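PDB 4NOB: polymeric immunoglobulin receptor from Mus musculus, which probably binds polymeric immunoglobulins such as IgA and IgM and carries them across epithelial cells, its shed extracellular part being the secretory component. Local coordinates for residues D30-V33 and N34-R38; I71-E75 and N76-V80. All coordinates share one frame; numbering follows the deposited sequence.

Overall arrangement
Both contacts are local and lie at one end of a V-set immunoglobulin sandwich, in series along the chain. Strand 22-27 leads into contact 1 (30-38), where helix 32-36 turns the chain toward strand 39-44; this is the loop that corresponds to the first complementarity-determining region. Contact 2 (71-80) comes later and closes the hairpin of strands 68-73 and 78-83, with a glycan on its turn. Neither nests in nor crosses the other, yet their centres are about 10 Å apart and they touch: the side chain and backbone carbonyl of Arg35 reach Asn77 and Asn72. These bonds dock the helical loop against the hairpin.

Contact 1 (D30-V33 and N34-R38); sequences DTSV and NRHTR
Asp30, one residue before the N-cap, and Arg35 form a salt bridge over the start of a short helix, with Asp30 OD1 and Arg35 NH1 2.8 Å apart. The two side chains run side by side. The carboxylate and guanidinium planes are 63° apart; OD1 lies near the guanidinium plane and is met on its anti side, somewhat out of the carboxylate plane. A water completes a ring, giving a hydrogen to Asp30 OD1 and accepting one from Arg35 NH2 at 2.9 Å. A bend at chi3 (-74°) folds the Arg35 chain back over the helix start, and Thr31 O then sits 3.5 Å above the centre of the guanidinium face. Thr31 O also takes the backbone bond from Arg35 N at 3.0 Å, and the positive group above it would probably polarise it further.

Thr31 is the N-cap. Thr31 OG1 stands between the backbone N and the carbonyl carbon (chi1 81°), which directs it to Asn34 N at 3.1 Å. Asn34 ND2 lies as near to OG1, but its angle is poor; Asn34 ND2 makes a weak hydrogen bond to Pro29 O instead. One residue further on from the Arg35 N bond, His36 N bonds to Ser32 O at 3.1 Å.

The helix bridges strands 22-27 and 39-44. Asn34 and Thr37 pack on Leu98 of strand 92-98, Lys39 NZ bonds to the carbonyls of Arg35 and Thr37, and Arg35 NH1 has a second partner in Asn77 OD1, at the turn between strands 68-73 and 78-83.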
loop_
_atom_site.group_PDB
_atom_site.type_symbol
_atom_site.label_atom_id
_atom_site.label_comp_id
_atom_site.label_asym_id
_atom_site.label_seq_id
_atom_site.Cartn_x
_atom_site.Cartn_y
_atom_site.Cartn_z
ATOM N N ASP A 30 7.055 7.231 15.882
ATOM C CA ASP A 30 8.345 6.794 16.375
ATOM C C ASP A 30 8.206 6.109 17.721
ATOM O O ASP A 30 8.412 6.744 18.785
ATOM C CB ASP A 30 9.178 8.085 16.479
ATOM C CG ASP A 30 10.589 7.920 17.043
ATOM O OD1 ASP A 30 11.068 6.812 17.329
ATOM O OD2 ASP A 30 11.147 9.067 17.255
ATOM N N THR A 31 7.800 4.865 17.697
ATOM C CA THR A 31 7.765 3.991 18.860
ATOM C C THR A 31 8.219 2.610 18.522
ATOM O O THR A 31 8.111 2.161 17.357
ATOM C CB THR A 31 6.372 3.908 19.533
ATOM O OG1 THR A 31 5.486 3.010 18.862
ATOM C CG2 THR A 31 5.769 5.287 19.809
ATOM N N SER A 32 8.756 1.876 19.501
ATOM C CA SER A 32 9.185 0.513 19.273
ATOM C C SER A 32 8.019 -0.363 18.837
ATOM O O SER A 32 8.180 -1.163 17.942
ATOM C CB SER A 32 9.857 -0.063 20.545
ATOM O OG SER A 32 10.250 -1.443 20.416
ATOM N N VAL A 33 6.880 -0.232 19.503
ATOM C CA VAL A 33 5.692 -1.048 19.164
ATOM C C VAL A 33 5.369 -0.869 17.695
ATOM O O VAL A 33 5.139 -1.867 16.973
ATOM C CB VAL A 33 4.476 -0.627 19.975
ATOM C CG1 VAL A 33 3.205 -1.203 19.435
ATOM C CG2 VAL A 33 4.694 -1.085 21.417
ATOM N N ASN A 34 5.426 0.368 17.190
ATOM C CA ASN A 34 5.056 0.580 15.776
ATOM C C ASN A 34 6.121 0.054 14.860
ATOM O O ASN A 34 5.874 -0.541 13.794
ATOM C CB ASN A 34 4.816 2.031 15.483
ATOM C CG ASN A 34 3.558 2.523 16.142
ATOM O OD1 ASN A 34 2.640 1.727 16.325
ATOM N ND2 ASN A 34 3.546 3.703 16.638
ATOM N N ARG A 35 7.403 0.225 15.182
ATOM C CA ARG A 35 8.418 -0.323 14.339
ATOM C C ARG A 35 8.330 -1.823 14.111
ATOM O O ARG A 35 8.660 -2.361 13.017
ATOM C CB ARG A 35 9.852 0.034 14.868
ATOM C CG ARG A 35 10.311 1.469 14.574
ATOM C CD ARG A 35 11.708 1.738 15.078
ATOM N NE ARG A 35 11.761 1.882 16.518
ATOM C CZ ARG A 35 11.545 3.012 17.158
ATOM N NH1 ARG A 35 11.180 4.099 16.516
ATOM N NH2 ARG A 35 11.648 3.098 18.469
ATOM N N HIS A 36 7.914 -2.574 15.182
ATOM C CA HIS A 36 7.897 -4.018 15.135
ATOM C C HIS A 36 6.550 -4.647 14.851
ATOM O O HIS A 36 6.539 -5.849 14.601
ATOM C CB HIS A 36 8.430 -4.559 16.469
ATOM C CG HIS A 36 9.822 -4.086 16.747
ATOM N ND1 HIS A 36 10.898 -4.491 15.973
ATOM C CD2 HIS A 36 10.306 -3.130 17.575
ATOM C CE1 HIS A 36 11.999 -3.867 16.383
ATOM N NE2 HIS A 36 11.660 -3.036 17.360
ATOM N N THR A 37 5.482 -3.892 14.747
ATOM C CA THR A 37 4.141 -4.425 14.552
ATOM C C THR A 37 3.936 -4.823 13.118
ATOM O O THR A 37 4.697 -4.408 12.208
ATOM C CB THR A 37 3.086 -3.498 15.055
ATOM O OG1 THR A 37 1.869 -4.269 15.271
ATOM C CG2 THR A 37 2.830 -2.319 14.196
ATOM N N ARG A 38 2.869 -5.573 12.856
ATOM C CA ARG A 38 2.468 -5.930 11.479
ATOM C C ARG A 38 2.183 -4.661 10.657
ATOM O O ARG A 38 1.521 -3.724 11.120
ATOM C CB ARG A 38 1.230 -6.815 11.518
ATOM C CG ARG A 38 0.620 -7.134 10.189
ATOM C CD ARG A 38 -0.551 -8.053 10.378
ATOM N NE ARG A 38 -1.291 -8.356 9.114
ATOM C CZ ARG A 38 -2.354 -7.691 8.675
ATOM N NH1 ARG A 38 -2.984 -6.740 9.349
ATOM N NH2 ARG A 38 -2.886 -8.129 7.534
HETATM O O HOH W 1 11.341 5.650 19.837
#

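Contact 2 (I71-E75 and N76-V80). With NAG (2-acetamido-2-deoxy-beta-D-glucopyranose), chain B; EDO (1,2-ethanediol), chain D.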
loop_
_atom_site.group_PDB
_atom_site.type_symbol
_atom_site.label_atom_id
_atom_site.label_comp_id
_atom_site.label_asym_id
_atom_site.label_seq_id
_atom_site.Cartn_x
_atom_site.Cartn_y
_atom_site.Cartn_z
ATOM N N ILE A 71 8.415 -3.326 2.312
ATOM C CA ILE A 71 9.665 -3.279 3.031
ATOM C C ILE A 71 9.534 -2.331 4.220
ATOM O O ILE A 71 9.186 -1.140 4.015
ATOM C CB ILE A 71 10.811 -2.721 2.176
ATOM C CG1 ILE A 71 10.902 -3.420 0.818
ATOM C CG2 ILE A 71 12.126 -2.830 2.947
ATOM C CD1 ILE A 71 11.858 -2.803 -0.202
ATOM N N ASN A 72 9.731 -2.841 5.399
ATOM C CA ASN A 72 9.771 -2.054 6.611
ATOM C C ASN A 72 11.119 -1.449 6.749
ATOM O O ASN A 72 12.144 -2.107 6.659
ATOM C CB ASN A 72 9.357 -2.806 7.863
ATOM C CG ASN A 72 9.207 -1.897 9.100
ATOM O OD1 ASN A 72 8.692 -0.817 8.992
ATOM N ND2 ASN A 72 9.662 -2.391 10.248
ATOM N N PHE A 73 11.154 -0.150 7.084
ATOM C CA PHE A 73 12.379 0.595 7.376
ATOM C C PHE A 73 12.303 1.153 8.807
ATOM O O PHE A 73 12.005 2.364 8.985
ATOM C CB PHE A 73 12.610 1.710 6.344
ATOM C CG PHE A 73 12.922 1.253 4.972
ATOM C CD1 PHE A 73 14.134 0.646 4.707
ATOM C CD2 PHE A 73 12.033 1.508 3.935
ATOM C CE1 PHE A 73 14.468 0.240 3.435
ATOM C CE2 PHE A 73 12.405 1.087 2.662
ATOM C CZ PHE A 73 13.594 0.424 2.447
ATOM N N PRO A 74 12.530 0.346 9.820
ATOM C CA PRO A 74 12.456 0.845 11.171
ATOM C C PRO A 74 13.423 1.968 11.424
ATOM O O PRO A 74 13.116 2.843 12.264
ATOM C CB PRO A 74 12.706 -0.367 12.014
ATOM C CG PRO A 74 13.346 -1.313 11.087
ATOM C CD PRO A 74 12.881 -1.080 9.756
ATOM N N GLU A 75 14.499 2.033 10.673
ATOM C CA GLU A 75 15.549 3.055 10.862
ATOM C C GLU A 75 15.051 4.450 10.594
ATOM O O GLU A 75 15.625 5.393 11.102
ATOM C CB GLU A 75 16.744 2.761 10.002
ATOM C CG GLU A 75 16.479 2.679 8.538
ATOM C CD GLU A 75 16.353 1.242 8.031
ATOM O OE1 GLU A 75 15.547 0.426 8.563
ATOM O OE2 GLU A 75 17.125 0.941 7.061
ATOM N N ASN A 76 13.918 4.630 9.888
ATOM C CA ASN A 76 13.328 5.926 9.724
ATOM C C ASN A 76 11.821 5.967 9.930
ATOM O O ASN A 76 11.147 6.904 9.542
ATOM C CB ASN A 76 13.718 6.610 8.427
ATOM C CG ASN A 76 13.398 5.780 7.227
ATOM O OD1 ASN A 76 12.499 4.998 7.224
ATOM N ND2 ASN A 76 14.134 6.050 6.126
ATOM N N ASN A 77 11.318 4.910 10.581
ATOM C CA ASN A 77 9.904 4.831 10.935
ATOM C C ASN A 77 8.971 4.920 9.723
ATOM O O ASN A 77 7.961 5.633 9.746
ATOM C CB ASN A 77 9.543 5.843 12.022
ATOM C CG ASN A 77 10.430 5.680 13.202
ATOM O OD1 ASN A 77 10.530 4.564 13.739
ATOM N ND2 ASN A 77 10.999 6.754 13.694
ATOM N N THR A 78 9.318 4.226 8.648
ATOM C CA THR A 78 8.487 4.126 7.492
ATOM C C THR A 78 8.409 2.693 7.004
ATOM O O THR A 78 9.221 1.862 7.375
ATOM C CB THR A 78 9.014 4.961 6.288
ATOM O OG1 THR A 78 10.237 4.444 5.763
ATOM C CG2 THR A 78 9.208 6.401 6.710
ATOM N N PHE A 79 7.449 2.447 6.136
ATOM C CA PHE A 79 7.497 1.248 5.268
ATOM C C PHE A 79 7.062 1.609 3.867
ATOM O O PHE A 79 6.439 2.657 3.656
ATOM C CB PHE A 79 6.620 0.067 5.818
ATOM C CG PHE A 79 5.125 0.287 5.922
ATOM C CD1 PHE A 79 4.602 1.022 6.976
ATOM C CD2 PHE A 79 4.232 -0.338 5.002
ATOM C CE1 PHE A 79 3.221 1.215 7.069
ATOM C CE2 PHE A 79 2.885 -0.155 5.169
ATOM C CZ PHE A 79 2.406 0.556 6.186
ATOM N N VAL A 80 7.491 0.799 2.913
ATOM C CA VAL A 80 7.267 1.065 1.489
ATOM C C VAL A 80 6.523 -0.117 0.859
ATOM O O VAL A 80 6.870 -1.272 1.158
ATOM C CB VAL A 80 8.547 1.384 0.776
ATOM C CG1 VAL A 80 8.324 1.707 -0.660
ATOM C CG2 VAL A 80 9.270 2.500 1.446
HETATM C C1 NAG B . 14.069 5.349 4.881
HETATM C C2 NAG B . 14.057 6.297 3.693
HETATM C C3 NAG B . 14.312 5.553 2.375
HETATM C C4 NAG B . 15.578 4.755 2.509
HETATM C C5 NAG B . 15.388 3.847 3.719
HETATM C C6 NAG B . 16.641 2.959 3.938
HETATM C C7 NAG B . 12.542 8.246 3.826
HETATM C C8 NAG B . 11.108 8.762 3.719
HETATM N N2 NAG B . 12.731 6.925 3.675
HETATM O O3 NAG B . 14.507 6.542 1.342
HETATM O O4 NAG B . 15.839 3.922 1.333
HETATM O O5 NAG B . 15.290 4.644 4.882
HETATM O O6 NAG B . 17.816 3.805 4.052
HETATM O O7 NAG B . 13.463 9.018 4.141
HETATM C C1 EDO D . 11.879 9.775 7.042
HETATM O O1 EDO D . 13.273 10.060 7.263
HETATM C C2 EDO D . 10.979 10.195 8.208
HETATM O O2 EDO D . 11.418 9.607 9.397
#
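Phe73 and Thr78 pair across an antiparallel hairpin whose strand axes run at 160°. Their backbones are hydrogen-bonded both ways, with Phe73 N to Thr78 O at 2.8 Å; Ile71 and Val80 form the next hydrogen-bonded pair, and Asn72 faces Phe79 between them in a non-hydrogen-bonded pair. At the turn Phe73 O accepts twice. Asn76 N, 3.1 Å from Phe73 O, and Thr78 N, 3.3 Å from Phe73 O, approach from opposite faces of the carbonyl plane, 50° and 40° out of it. The first bond closes a type I turn on Pro74 and Glu75. Asn77 follows with left-handed backbone angles, and with Thr78 it faces Phe73 as a G1 beta bulge.

One side-chain hydrogen bond lies beside the glycan link. Asn76 ND2 is covalently joined to C1 of the N-acetylglucosamine. Asn76 CG lies between its own backbone N and carbonyl carbon, which brings OD1 within range of the sequon threonine: Thr78 OG1 donates to Asn76 OD1 at 2.7 Å, a bond within the Asn-X-Thr sequon that would be expected to limit rotation of the linked amide.

Apolar contacts gather round the Phe73 ring. The sugar covers one face, its C5 lying 3.6 Å above the ring centre, a CH-pi arrangement. Ile71 CG2 meets the opposite face toward the rim. Val80 CG2 comes in plane at the edge, 3.6 Å from Phe73 CE2.

Beyond the hairpin, strand 78-83 is the middle of a three-strand sheet, flanked by 22-27 and 68-73. Val80 packs on Ser23 and Thr25. On the other face Asn72 OD1 bonds to Tyr28 OH, while Phe79 reaches inward to the Cys26-Cys96 disulfide and to Leu98, joining this sheet to the one containing strand 92-98.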